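Local atomic coordinates of sulfur oxidation protein soxB (Thermus thermophilus, PDB entry 2WDD), a protein that probably hydrolyses the sulfur-sulfur bond of cysteine S-thiosulfonate during sulfur oxidation, using a pair of manganese ions. Residues Y21-Y26 with N326-V331; N51-K56 with V548-R553; E368-K373 with T409-Q414; L434-G439 with N499-A504. All blocks are in the same frame, centred on the assembly; numbering follows the deposited sequence.

Overall arrangement
From the N terminus, residues 21-26 open contact 1, which closes some 300 residues later on 326-331 and ties the loop before strand 29-34 to edge strand 323-333. Inside that span, residues 51-56 open contact 2, joining the loop between strand 29-34 and helix 67-74 to strand 548-550 and its turn near the C terminus, so contacts 1 and 2 cross. Contact 3 (the loop after strand 365-367 with the one before strand 415-416) and contact 4 (434-439 with 499-504) follow contact 1 in series, and both nest within the loop closed by contact 2. Contact 4 pairs two strands of the C-terminal 5'-nucleotidase family region; its centre is about 55 Å from that of contact 1.

Contact 1: residues Y21-Y26 with N326-V331; sequences YDLPPY and NLRVRV
The guanidinium of Arg328 closes end-on upon the carbonyl oxygen of Pro24, and this is the tight part of the contact. NH2 lies 2.8 Å from Pro24 O, nearly in line with the carbonyl bond, while NH1, 2.9 Å from Pro24 O, comes from above the carbonyl plane; both N-H groups bend somewhat, since two donors share one acceptor. Tyr26 CB packs over the centre of one face, 3.6 Å from Arg328 CZ, and Leu23 lies more loosely on the opposite side, its CB 4.0 Å from Arg328 NH2. Arginine suits the place because it combines a planar double donor for Pro24 O with a methylene stem that can lie on the Tyr26 ring. Arg328 CB rests over that ring, 4.1 Å from the centroid, and with CG of Tyr26 anti to the backbone N (chi1 -176°) the ring runs back along the arginine chain. Strand 323-333 is an edge strand of a six-stranded mixed sheet, and the loop leading into strand 29-34 of that sheet is laid across its side chains. Asp316 on the adjacent strand 311-320 forms the salt bridge that meets the charge of Arg328, leaving Pro24 O as its neutral acceptor. Toward the outside the packing thins. Both Leu23 methyls lie against the stem of exposed Arg330, each 3.9 Å from its CG. At the other end Tyr26 OH approaches exposed Asn326, 3.3 Å from its CB.

Contact 2: residues N51-K56 with V548-R553; sequences NLIAPK and VKVIGR
Arg553 presents the edge of its guanidinium to the backbone of Ala54, so that Ala54 O lies in the plane of the group. The bond from NH2 to Ala54 O, 2.7 Å, is nearly straight at 170° and lies in the carbonyl plane as well; NE adds only a weak bond to the same oxygen. A water takes up the next position along this edge, accepting from Arg553 NE at 2.8 Å and from Ala54 N at 3.0 Å, so both backbone polar atoms of Ala54 are tied to one side chain. Arginine suits this because its planar donors can address several acceptors at once: NH1 bends back to Gly552 O, 3.0 Å away, through the kink at chi2 (-76°). That return sits on a type II turn, Val550 to Arg553, where Gly552 takes the positive phi that glycine readily adopts. Lys56 crosses Arg553 at about a right angle. Beside this polar part, Ile53 and Val550, apolar as befits their burial, meet tip to tip, CD1 to CG2, 4.0 Å apart. Asp479 forms a salt bridge with Arg553 NH2 through OD2 and accepts from Lys56 N through OD1. Strand 548-550 pairs in parallel with strand 472-476, while 51-56 belongs to the loop leading toward helix 67-74.

Contact 3: residues E368-K373 with T409-Q414; sequences ETLLYK and TILPGQ
The two segments run antiparallel and pair through a single bridge, Leu371 with Ile410, a hydrogen-bonded pair joined by Leu371 N to Ile410 O and Ile410 N to Leu371 O, both 2.9 Å. CA-H...O contacts flank it, Leu370 CA to Ile410 O and Thr409 CA to Leu371 O. Leu370, extended away from its own amide nitrogen at chi1 -172°, brings CD1 to Thr409 CG2, 3.5 Å away, and to Leu411 CD2 at 4.1 Å. Leu371 and Ile410 meet through their CB atoms, 3.8 Å apart, and helix 418-425 touches both. Such branched apolar side chains suit a buried bridge. It ties the chain just after strand 365-367 to the C-terminal 5'-nucleotidase family region, between strands 398-401 and 415-416. There a type II turn runs from Leu411 to Gln414, and Gly413, whose positive phi glycine readily takes, forms with Gln414 a G1 beta bulge opposite Ser367. Pro412, at the turn's second position, lays CB 3.4 Å from Glu368 O. At the other end a water links Lys373 N with Thr409 OG1, which also bonds to Met47 N.

Contact 4: residues L434-G439 with N499-A504; sequences LFYLRG and NRRYLA
Ala504 N gives the shortest bond here, 2.7 Å to Phe435 O, and Phe435 N returns one to Ala504 O. Leu437 and Tyr502 form the next hydrogen-bonded pair of the antiparallel ladder, with Tyr502 N directed almost straight (174°) at Leu437 O. Between these pairs, on one face of the sheet, Tyr436 stands opposite Leu503, whose CD1 sits over the centre of the ring, 3.9 Å from the centroid, a CH-pi contact. In Leu503 the chi1 of -177° sets CG opposite the backbone N, which places CD1 against the ring face. On the ring's other face, in the conformer described, one of two, the Arg501 guanidinium lies flat, planes 16° apart and Arg501 CZ 4.0 Å from the centroid, a cation-pi stack; arginine offers a flat cation whose charge is also met by Glu516. The ladder belongs to the mixed sheet of the C-terminal 5'-nucleotidase family region, in which strand 501-507 lies between strands 431-438 and 398-401. On the other face of the sheet small Ala504 lets larger groups close in: its CB lies over the Phe435 ring, 3.9 Å from CE1, and touches Leu437 CD1. The strand then turns into helix 439-453, with Arg438 at the N-cap position. Gly439 N donates to Arg500 O, 2.8 Å away, and without a side chain Gly439 lets the Tyr502 ring come close, CE2 3.7 Å from its CA.

Contact 1: residues Y21-Y26 with N326-V331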
loop_
_atom_site.group_PDB
_atom_site.type_symbol
_atom_site.label_atom_id
_atom_site.label_comp_id
_atom_site.label_asym_id
_atom_site.label_seq_id
_atom_site.Cartn_x
_atom_site.Cartn_y
_atom_site.Cartn_z
ATOM N N TYR A 21 -22.132 -10.031 3.659
ATOM C CA TYR A 21 -21.468 -11.306 3.414
ATOM C C TYR A 21 -22.293 -12.461 2.842
ATOM O O TYR A 21 -21.729 -13.405 2.287
ATOM C CB TYR A 21 -20.753 -11.753 4.688
ATOM C CG TYR A 21 -20.028 -10.627 5.395
ATOM C CD1 TYR A 21 -19.012 -9.926 4.758
ATOM C CD2 TYR A 21 -20.361 -10.263 6.695
ATOM C CE1 TYR A 21 -18.349 -8.898 5.392
ATOM C CE2 TYR A 21 -19.701 -9.235 7.341
ATOM C CZ TYR A 21 -18.693 -8.557 6.680
ATOM O OH TYR A 21 -18.017 -7.543 7.314
ATOM N N ASP A 22 -23.614 -12.402 2.986
ATOM C CA ASP A 22 -24.484 -13.470 2.495
ATOM C C ASP A 22 -24.786 -13.322 1.008
ATOM O O ASP A 22 -25.843 -12.824 0.624
ATOM C CB ASP A 22 -25.788 -13.522 3.297
ATOM C CG ASP A 22 -26.622 -14.751 2.976
ATOM O OD1 ASP A 22 -26.039 -15.785 2.591
ATOM O OD2 ASP A 22 -27.862 -14.682 3.111
ATOM N N LEU A 23 -23.851 -13.772 0.175
ATOM C CA LEU A 23 -23.992 -13.683 -1.274
ATOM C C LEU A 23 -24.444 -14.991 -1.907
ATOM O O LEU A 23 -23.979 -16.065 -1.540
ATOM C CB LEU A 23 -22.651 -13.279 -1.898
ATOM C CG LEU A 23 -22.151 -11.849 -1.702
ATOM C CD1 LEU A 23 -20.653 -11.795 -1.993
ATOM C CD2 LEU A 23 -22.902 -10.896 -2.619
ATOM N N PRO A 24 -25.320 -14.906 -2.917
ATOM C CA PRO A 24 -25.768 -16.113 -3.617
ATOM C C PRO A 24 -24.652 -16.620 -4.521
ATOM O O PRO A 24 -23.698 -15.894 -4.811
ATOM C CB PRO A 24 -26.946 -15.611 -4.462
ATOM C CG PRO A 24 -26.728 -14.148 -4.608
ATOM C CD PRO A 24 -26.056 -13.704 -3.346
ATOM N N PRO A 25 -24.751 -17.877 -4.977
ATOM C CA PRO A 25 -23.709 -18.430 -5.850
ATOM C C PRO A 25 -23.653 -17.697 -7.187
ATOM O O PRO A 25 -24.647 -17.126 -7.633
ATOM C CB PRO A 25 -24.169 -19.880 -6.077
ATOM C CG PRO A 25 -25.110 -20.173 -4.951
ATOM C CD PRO A 25 -25.785 -18.871 -4.643
ATOM N N TYR A 26 -22.484 -17.717 -7.820
ATOM C CA TYR A 26 -22.300 -17.107 -9.128
ATOM C C TYR A 26 -21.051 -17.660 -9.796
ATOM O O TYR A 26 -19.964 -17.609 -9.226
ATOM C CB TYR A 26 -22.179 -15.581 -9.032
ATOM C CG TYR A 26 -22.079 -14.899 -10.388
ATOM C CD1 TYR A 26 -23.201 -14.347 -10.996
ATOM C CD2 TYR A 26 -20.872 -14.847 -11.078
ATOM C CE1 TYR A 26 -23.122 -13.750 -12.245
ATOM C CE2 TYR A 26 -20.782 -14.245 -12.328
ATOM C CZ TYR A 26 -21.907 -13.693 -12.903
ATOM O OH TYR A 26 -21.823 -13.080 -14.133
ATOM N N ASN A 326 -18.288 -13.403 -17.910
ATOM C CA ASN A 326 -18.829 -12.380 -17.041
ATOM C C ASN A 326 -18.250 -12.561 -15.643
ATOM O O ASN A 326 -17.639 -13.585 -15.340
ATOM C CB ASN A 326 -20.358 -12.456 -17.005
ATOM C CG ASN A 326 -21.006 -11.083 -16.934
ATOM O OD1 ASN A 326 -20.460 -10.159 -16.333
ATOM N ND2 ASN A 326 -22.181 -10.942 -17.547
ATOM N N LEU A 327 -18.438 -11.559 -14.796
ATOM C CA LEU A 327 -17.923 -11.641 -13.436
ATOM C C LEU A 327 -18.735 -10.815 -12.468
ATOM O O LEU A 327 -19.386 -9.839 -12.848
ATOM C CB LEU A 327 -16.459 -11.186 -13.384
ATOM C CG LEU A 327 -16.187 -9.678 -13.464
ATOM C CD1 LEU A 327 -14.673 -9.430 -13.312
ATOM C CD2 LEU A 327 -16.702 -9.097 -14.761
ATOM N N ARG A 328 -18.669 -11.199 -11.203
ATOM C CA ARG A 328 -19.312 -10.455 -10.143
ATOM C C ARG A 328 -18.214 -10.074 -9.149
ATOM O O ARG A 328 -17.463 -10.928 -8.696
ATOM C CB ARG A 328 -20.380 -11.291 -9.448
ATOM C CG ARG A 328 -21.147 -10.508 -8.396
ATOM C CD ARG A 328 -22.155 -11.375 -7.664
ATOM N NE ARG A 328 -21.505 -12.413 -6.869
ATOM C CZ ARG A 328 -22.150 -13.379 -6.223
ATOM N NH1 ARG A 328 -23.477 -13.436 -6.252
ATOM N NH2 ARG A 328 -21.466 -14.282 -5.536
ATOM N N VAL A 329 -18.119 -8.790 -8.835
ATOM C CA VAL A 329 -17.099 -8.298 -7.920
ATOM C C VAL A 329 -17.787 -7.713 -6.704
ATOM O O VAL A 329 -18.719 -6.907 -6.829
ATOM C CB VAL A 329 -16.251 -7.199 -8.604
ATOM C CG1 VAL A 329 -15.305 -6.540 -7.602
ATOM C CG2 VAL A 329 -15.497 -7.755 -9.816
ATOM N N ARG A 330 -17.332 -8.110 -5.522
ATOM C CA ARG A 330 -17.861 -7.560 -4.293
ATOM C C ARG A 330 -16.716 -7.247 -3.352
ATOM O O ARG A 330 -15.898 -8.109 -3.065
ATOM C CB ARG A 330 -18.827 -8.528 -3.614
ATOM C CG ARG A 330 -20.118 -8.735 -4.391
ATOM C CD ARG A 330 -20.962 -7.467 -4.414
ATOM N NE ARG A 330 -22.258 -7.700 -5.053
ATOM C CZ ARG A 330 -22.487 -7.506 -6.347
ATOM N NH1 ARG A 330 -21.512 -7.068 -7.130
ATOM N NH2 ARG A 330 -23.689 -7.746 -6.859
ATOM N N VAL A 331 -16.684 -6.013 -2.866
ATOM C CA VAL A 331 -15.703 -5.605 -1.872
ATOM C C VAL A 331 -16.337 -5.942 -0.531
ATOM O O VAL A 331 -17.348 -5.341 -0.150
ATOM C CB VAL A 331 -15.427 -4.086 -1.971
ATOM C CG1 VAL A 331 -14.599 -3.614 -0.752
ATOM C CG2 VAL A 331 -14.711 -3.758 -3.290
#

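Contact 2: residues N51-K56 with V548-R553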
loop_
_atom_site.group_PDB
_atom_site.type_symbol
_atom_site.label_atom_id
_atom_site.label_comp_id
_atom_site.label_asym_id
_atom_site.label_seq_id
_atom_site.Cartn_x
_atom_site.Cartn_y
_atom_site.Cartn_z
ATOM N N ASN A 51 -6.805 13.318 -0.905
ATOM C CA ASN A 51 -6.477 13.788 -2.256
ATOM C C ASN A 51 -5.644 12.768 -2.997
ATOM O O ASN A 51 -4.735 12.156 -2.414
ATOM C CB ASN A 51 -5.666 15.088 -2.235
ATOM C CG ASN A 51 -6.351 16.187 -1.464
ATOM O OD1 ASN A 51 -7.128 16.970 -2.023
ATOM N ND2 ASN A 51 -6.067 16.256 -0.166
ATOM N N LEU A 52 -5.969 12.614 -4.279
ATOM C CA LEU A 52 -5.192 11.801 -5.219
ATOM C C LEU A 52 -5.084 12.694 -6.454
ATOM O O LEU A 52 -5.853 12.572 -7.410
ATOM C CB LEU A 52 -5.866 10.471 -5.540
ATOM C CG LEU A 52 -5.797 9.409 -4.436
ATOM C CD1 LEU A 52 -6.671 8.207 -4.824
ATOM C CD2 LEU A 52 -4.338 8.968 -4.246
ATOM N N ILE A 53 -4.174 13.654 -6.370
ATOM C CA ILE A 53 -4.001 14.654 -7.410
ATOM C C ILE A 53 -3.386 14.078 -8.670
ATOM O O ILE A 53 -2.433 13.305 -8.619
ATOM C CB ILE A 53 -3.195 15.836 -6.868
ATOM C CG1 ILE A 53 -3.948 16.480 -5.708
ATOM C CG2 ILE A 53 -2.855 16.836 -7.973
ATOM C CD1 ILE A 53 -3.074 17.354 -4.816
ATOM N N ALA A 54 -3.927 14.489 -9.812
ATOM C CA ALA A 54 -3.443 14.009 -11.092
ATOM C C ALA A 54 -3.458 15.144 -12.089
ATOM O O ALA A 54 -4.207 16.097 -11.932
ATOM C CB ALA A 54 -4.329 12.901 -11.593
ATOM N N PRO A 55 -2.634 15.040 -13.142
ATOM C CA PRO A 55 -2.718 16.069 -14.177
ATOM C C PRO A 55 -4.055 15.854 -14.888
ATOM O O PRO A 55 -4.644 14.773 -14.811
ATOM C CB PRO A 55 -1.559 15.712 -15.116
ATOM C CG PRO A 55 -1.389 14.248 -14.959
ATOM C CD PRO A 55 -1.759 13.919 -13.533
ATOM N N LYS A 56 -4.545 16.891 -15.549
ATOM C CA LYS A 56 -5.847 16.832 -16.195
ATOM C C LYS A 56 -6.231 15.553 -16.953
ATOM O O LYS A 56 -7.287 14.977 -16.702
ATOM C CB LYS A 56 -6.119 18.111 -16.991
ATOM C CG LYS A 56 -6.275 19.325 -16.085
ATOM C CD LYS A 56 -6.377 20.640 -16.853
ATOM C CE LYS A 56 -5.769 20.537 -18.235
ATOM N NZ LYS A 56 -6.013 21.799 -18.988
ATOM N N VAL A 548 1.001 23.192 1.226
ATOM C CA VAL A 548 1.038 23.271 -0.227
ATOM C C VAL A 548 -0.247 23.856 -0.789
ATOM O O VAL A 548 -1.338 23.512 -0.345
ATOM C CB VAL A 548 1.319 21.889 -0.872
ATOM C CG1 VAL A 548 1.716 22.051 -2.336
ATOM C CG2 VAL A 548 2.398 21.136 -0.103
ATOM N N LYS A 549 -0.096 24.719 -1.781
ATOM C CA LYS A 549 -1.222 25.310 -2.493
ATOM C C LYS A 549 -1.206 24.646 -3.870
ATOM O O LYS A 549 -0.162 24.610 -4.525
ATOM C CB LYS A 549 -1.004 26.820 -2.623
ATOM C CG LYS A 549 -1.924 27.531 -3.602
ATOM C CD LYS A 549 -1.812 29.047 -3.442
ATOM C CE LYS A 549 -1.681 29.751 -4.787
ATOM N NZ LYS A 549 -1.527 31.228 -4.639
ATOM N N VAL A 550 -2.332 24.081 -4.287
ATOM C CA VAL A 550 -2.411 23.379 -5.554
ATOM C C VAL A 550 -3.147 24.156 -6.632
ATOM O O VAL A 550 -4.362 24.343 -6.564
ATOM C CB VAL A 550 -3.043 21.989 -5.383
ATOM C CG1 VAL A 550 -2.926 21.183 -6.675
ATOM C CG2 VAL A 550 -2.408 21.247 -4.208
ATOM N N ILE A 551 -2.413 24.569 -7.656
ATOM C CA ILE A 551 -3.023 25.318 -8.741
ATOM C C ILE A 551 -3.993 24.413 -9.482
ATOM O O ILE A 551 -3.654 23.277 -9.825
ATOM C CB ILE A 551 -1.952 25.847 -9.730
ATOM C CG1 ILE A 551 -0.923 26.715 -9.008
ATOM C CG2 ILE A 551 -2.624 26.619 -10.879
ATOM C CD1 ILE A 551 -1.536 27.857 -8.213
ATOM N N GLY A 552 -5.183 24.936 -9.771
ATOM C CA GLY A 552 -6.175 24.236 -10.561
ATOM C C GLY A 552 -6.957 23.132 -9.876
ATOM O O GLY A 552 -7.700 22.402 -10.530
ATOM N N ARG A 553 -6.787 22.994 -8.564
ATOM C CA ARG A 553 -7.512 21.957 -7.818
ATOM C C ARG A 553 -7.942 22.489 -6.468
ATOM O O ARG A 553 -7.296 23.368 -5.908
ATOM C CB ARG A 553 -6.609 20.739 -7.548
ATOM C CG ARG A 553 -5.880 20.174 -8.747
ATOM C CD ARG A 553 -6.802 19.361 -9.628
ATOM N NE ARG A 553 -6.015 18.698 -10.655
ATOM C CZ ARG A 553 -5.515 19.318 -11.718
ATOM N NH1 ARG A 553 -5.762 20.607 -11.909
ATOM N NH2 ARG A 553 -4.771 18.650 -12.587
HETATM O O HOH W 1 -6.290 16.232 -9.422
#

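Contact 3: residues E368-K373 with T409-Q414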
loop_
_atom_site.group_PDB
_atom_site.type_symbol
_atom_site.label_atom_id
_atom_site.label_comp_id
_atom_site.label_asym_id
_atom_site.label_seq_id
_atom_site.Cartn_x
_atom_site.Cartn_y
_atom_site.Cartn_z
ATOM N N GLU A 368 -5.109 13.821 20.295
ATOM C CA GLU A 368 -6.372 14.519 20.467
ATOM C C GLU A 368 -7.199 14.604 19.189
ATOM O O GLU A 368 -8.415 14.774 19.232
ATOM C CB GLU A 368 -6.132 15.891 21.082
ATOM C CG GLU A 368 -5.554 15.768 22.481
ATOM C CD GLU A 368 -5.505 17.084 23.221
ATOM O OE1 GLU A 368 -5.869 18.116 22.622
ATOM O OE2 GLU A 368 -5.093 17.080 24.399
ATOM N N THR A 369 -6.533 14.468 18.051
ATOM C CA THR A 369 -7.220 14.563 16.775
ATOM C C THR A 369 -6.783 13.454 15.822
ATOM O O THR A 369 -5.880 12.688 16.118
ATOM C CB THR A 369 -7.027 15.946 16.138
ATOM O OG1 THR A 369 -5.641 16.134 15.850
ATOM C CG2 THR A 369 -7.487 17.053 17.093
ATOM N N LEU A 370 -7.453 13.379 14.676
ATOM C CA LEU A 370 -7.188 12.343 13.684
ATOM C C LEU A 370 -5.791 12.413 13.097
ATOM O O LEU A 370 -5.405 13.441 12.543
ATOM C CB LEU A 370 -8.165 12.520 12.524
ATOM C CG LEU A 370 -8.162 11.404 11.471
ATOM C CD1 LEU A 370 -8.687 10.115 12.077
ATOM C CD2 LEU A 370 -9.005 11.840 10.260
ATOM N N LEU A 371 -5.066 11.302 13.165
ATOM C CA LEU A 371 -3.744 11.203 12.544
ATOM C C LEU A 371 -3.894 10.240 11.359
ATOM O O LEU A 371 -4.192 9.057 11.538
ATOM C CB LEU A 371 -2.705 10.652 13.534
ATOM C CG LEU A 371 -2.386 11.585 14.704
ATOM C CD1 LEU A 371 -1.453 10.892 15.705
ATOM C CD2 LEU A 371 -1.733 12.882 14.162
ATOM N N TYR A 372 -3.756 10.774 10.148
ATOM C CA TYR A 372 -3.869 9.954 8.941
ATOM C C TYR A 372 -2.575 10.104 8.149
ATOM O O TYR A 372 -1.844 11.084 8.313
ATOM C CB TYR A 372 -5.083 10.359 8.086
ATOM C CG TYR A 372 -5.059 11.795 7.600
ATOM C CD1 TYR A 372 -4.545 12.115 6.346
ATOM C CD2 TYR A 372 -5.542 12.833 8.394
ATOM C CE1 TYR A 372 -4.561 13.422 5.874
ATOM C CE2 TYR A 372 -5.538 14.137 7.945
ATOM C CZ TYR A 372 -5.017 14.437 6.696
ATOM O OH TYR A 372 -5.020 15.733 6.233
ATOM N N LYS A 373 -2.309 9.124 7.295
ATOM C CA LYS A 373 -1.075 9.075 6.528
ATOM C C LYS A 373 -1.205 9.297 5.027
ATOM O O LYS A 373 -0.372 9.966 4.418
ATOM C CB LYS A 373 -0.416 7.701 6.738
ATOM C CG LYS A 373 0.738 7.406 5.776
ATOM C CD LYS A 373 2.005 8.122 6.238
ATOM C CE LYS A 373 3.154 7.988 5.232
ATOM N NZ LYS A 373 4.451 8.360 5.882
ATOM N N THR A 409 -4.401 4.637 10.931
ATOM C CA THR A 409 -5.061 5.895 11.243
ATOM C C THR A 409 -5.407 5.925 12.731
ATOM O O THR A 409 -6.020 4.994 13.232
ATOM C CB THR A 409 -6.344 6.054 10.385
ATOM O OG1 THR A 409 -6.023 5.939 8.990
ATOM C CG2 THR A 409 -6.998 7.396 10.640
ATOM N N ILE A 410 -5.019 6.994 13.422
ATOM C CA ILE A 410 -5.305 7.142 14.859
ATOM C C ILE A 410 -6.501 8.065 15.038
ATOM O O ILE A 410 -6.517 9.182 14.531
ATOM C CB ILE A 410 -4.086 7.723 15.600
ATOM C CG1 ILE A 410 -2.823 6.950 15.230
ATOM C CG2 ILE A 410 -4.313 7.707 17.111
ATOM C CD1 ILE A 410 -2.920 5.506 15.568
ATOM N N LEU A 411 -7.504 7.603 15.774
ATOM C CA LEU A 411 -8.711 8.399 15.974
ATOM C C LEU A 411 -8.518 9.419 17.082
ATOM O O LEU A 411 -7.660 9.255 17.953
ATOM C CB LEU A 411 -9.881 7.491 16.351
ATOM C CG LEU A 411 -10.296 6.412 15.347
ATOM C CD1 LEU A 411 -11.546 5.676 15.881
ATOM C CD2 LEU A 411 -10.583 7.066 14.001
ATOM N N PRO A 412 -9.367 10.451 17.106
ATOM C CA PRO A 412 -9.265 11.419 18.202
ATOM C C PRO A 412 -9.464 10.703 19.534
ATOM O O PRO A 412 -10.365 9.869 19.676
ATOM C CB PRO A 412 -10.443 12.363 17.939
ATOM C CG PRO A 412 -10.684 12.260 16.460
ATOM C CD PRO A 412 -10.393 10.835 16.116
ATOM N N GLY A 413 -8.611 11.020 20.503
ATOM C CA GLY A 413 -8.681 10.423 21.823
ATOM C C GLY A 413 -8.017 9.066 21.941
ATOM O O GLY A 413 -7.950 8.494 23.032
ATOM N N GLN A 414 -7.514 8.542 20.823
ATOM C CA GLN A 414 -6.876 7.234 20.812
ATOM C C GLN A 414 -5.401 7.297 21.203
ATOM O O GLN A 414 -4.698 8.242 20.857
ATOM C CB GLN A 414 -7.047 6.552 19.441
ATOM C CG GLN A 414 -6.443 5.159 19.377
ATOM C CD GLN A 414 -6.670 4.444 18.047
ATOM O OE1 GLN A 414 -7.081 5.049 17.054
ATOM N NE2 GLN A 414 -6.380 3.151 18.025
HETATM O O HOH W 2 -3.869 6.869 7.782
#

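Contact 4: residues L434-G439 with N499-A504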
loop_
_atom_site.group_PDB
_atom_site.type_symbol
_atom_site.label_atom_id
_atom_site.label_comp_id
_atom_site.label_asym_id
_atom_site.label_seq_id
_atom_site.Cartn_x
_atom_site.Cartn_y
_atom_site.Cartn_z
ATOM N N LEU A 434 20.519 12.966 9.217
ATOM C CA LEU A 434 20.581 14.432 9.289
ATOM C C LEU A 434 21.716 14.859 8.358
ATOM O O LEU A 434 22.830 14.338 8.448
ATOM C CB LEU A 434 20.877 14.903 10.727
ATOM C CG LEU A 434 19.666 15.296 11.583
ATOM C CD1 LEU A 434 18.588 14.234 11.587
ATOM C CD2 LEU A 434 20.058 15.655 13.017
ATOM N N PHE A 435 21.423 15.768 7.439
ATOM C CA PHE A 435 22.414 16.159 6.447
ATOM C C PHE A 435 22.046 17.495 5.834
ATOM O O PHE A 435 20.871 17.866 5.792
ATOM C CB PHE A 435 22.485 15.088 5.348
ATOM C CG PHE A 435 21.140 14.744 4.763
ATOM C CD1 PHE A 435 20.639 15.435 3.669
ATOM C CD2 PHE A 435 20.329 13.811 5.388
ATOM C CE1 PHE A 435 19.359 15.151 3.170
ATOM C CE2 PHE A 435 19.057 13.529 4.907
ATOM C CZ PHE A 435 18.573 14.198 3.799
ATOM N N TYR A 436 23.046 18.198 5.308
ATOM C CA TYR A 436 22.801 19.482 4.675
ATOM C C TYR A 436 22.460 19.328 3.204
ATOM O O TYR A 436 23.057 18.513 2.490
ATOM C CB TYR A 436 24.007 20.432 4.818
ATOM C CG TYR A 436 24.290 20.819 6.248
ATOM C CD1 TYR A 436 23.581 21.846 6.856
ATOM C CD2 TYR A 436 25.172 20.076 7.020
ATOM C CE1 TYR A 436 23.805 22.182 8.184
ATOM C CE2 TYR A 436 25.413 20.408 8.351
ATOM C CZ TYR A 436 24.716 21.451 8.925
ATOM O OH TYR A 436 24.941 21.772 10.245
ATOM N N LEU A 437 21.532 20.158 2.755
ATOM C CA LEU A 437 21.161 20.230 1.350
ATOM C C LEU A 437 21.212 21.696 0.964
ATOM O O LEU A 437 20.780 22.547 1.729
ATOM C CB LEU A 437 19.714 19.766 1.145
ATOM C CG LEU A 437 19.409 18.273 1.201
ATOM C CD1 LEU A 437 17.909 18.043 0.987
ATOM C CD2 LEU A 437 20.221 17.479 0.180
ATOM N N ARG A 438 21.685 21.993 -0.240
ATOM C CA ARG A 438 21.629 23.363 -0.715
ATOM C C ARG A 438 20.175 23.623 -1.099
ATOM O O ARG A 438 19.449 22.684 -1.465
ATOM C CB ARG A 438 22.521 23.530 -1.947
ATOM C CG ARG A 438 23.997 23.373 -1.621
ATOM C CD ARG A 438 24.830 23.320 -2.888
ATOM N NE ARG A 438 24.791 22.004 -3.511
ATOM C CZ ARG A 438 24.101 21.716 -4.610
ATOM N NH1 ARG A 438 23.380 22.655 -5.209
ATOM N NH2 ARG A 438 24.127 20.487 -5.099
ATOM N N GLY A 439 19.745 24.880 -1.026
ATOM C CA GLY A 439 18.386 25.240 -1.388
ATOM C C GLY A 439 17.996 24.684 -2.746
ATOM O O GLY A 439 16.887 24.169 -2.939
ATOM N N ASN A 499 21.356 28.922 -2.835
ATOM C CA ASN A 499 22.750 28.691 -2.471
ATOM C C ASN A 499 22.983 28.449 -0.991
ATOM O O ASN A 499 24.098 28.142 -0.569
ATOM C CB ASN A 499 23.627 29.850 -2.957
ATOM C CG ASN A 499 23.669 29.946 -4.461
ATOM O OD1 ASN A 499 23.124 30.876 -5.048
ATOM N ND2 ASN A 499 24.270 28.953 -5.100
ATOM N N ARG A 500 21.936 28.600 -0.196
ATOM C CA ARG A 500 22.046 28.397 1.234
ATOM C C ARG A 500 22.033 26.916 1.573
ATOM O O ARG A 500 21.335 26.126 0.928
ATOM C CB ARG A 500 20.874 29.093 1.939
ATOM C CG ARG A 500 20.849 28.953 3.456
ATOM C CD ARG A 500 19.577 29.583 4.018
ATOM N NE ARG A 500 19.638 29.818 5.458
ATOM C CZ ARG A 500 19.758 28.862 6.373
ATOM N NH1 ARG A 500 19.849 27.594 6.005
ATOM N NH2 ARG A 500 19.795 29.176 7.661
ATOM N N ARG A 501 22.821 26.545 2.575
ATOM C CA ARG A 501 22.866 25.174 3.064
ATOM C C ARG A 501 21.831 25.084 4.180
ATOM O O ARG A 501 21.850 25.888 5.117
ATOM C CB ARG A 501 24.249 24.847 3.644
ATOM C CG ARG A 501 25.346 24.643 2.612
ATOM C CD ARG A 501 26.465 23.759 3.161
ATOM N NE ARG A 501 26.688 23.957 4.592
ATOM C CZ ARG A 501 27.280 23.070 5.389
ATOM N NH1 ARG A 501 27.708 21.914 4.898
ATOM N NH2 ARG A 501 27.444 23.338 6.678
ATOM N N TYR A 502 20.907 24.140 4.057
ATOM C CA TYR A 502 19.868 23.942 5.057
ATOM C C TYR A 502 20.081 22.584 5.701
ATOM O O TYR A 502 20.429 21.614 5.013
ATOM C CB TYR A 502 18.494 23.927 4.384
ATOM C CG TYR A 502 18.051 25.247 3.800
ATOM C CD1 TYR A 502 17.251 26.118 4.531
ATOM C CD2 TYR A 502 18.383 25.599 2.498
ATOM C CE1 TYR A 502 16.831 27.320 3.998
ATOM C CE2 TYR A 502 17.964 26.806 1.950
ATOM C CZ TYR A 502 17.187 27.661 2.708
ATOM O OH TYR A 502 16.742 28.849 2.172
ATOM N N LEU A 503 19.854 22.488 7.006
ATOM C CA LEU A 503 19.971 21.187 7.663
ATOM C C LEU A 503 18.663 20.435 7.453
ATOM O O LEU A 503 17.579 20.916 7.813
ATOM C CB LEU A 503 20.295 21.302 9.153
ATOM C CG LEU A 503 20.493 19.948 9.844
ATOM C CD1 LEU A 503 21.623 19.142 9.210
ATOM C CD2 LEU A 503 20.735 20.122 11.337
ATOM N N ALA A 504 18.779 19.265 6.837
ATOM C CA ALA A 504 17.632 18.446 6.522
ATOM C C ALA A 504 17.657 17.158 7.316
ATOM O O ALA A 504 18.695 16.733 7.824
ATOM C CB ALA A 504 17.606 18.118 5.034
#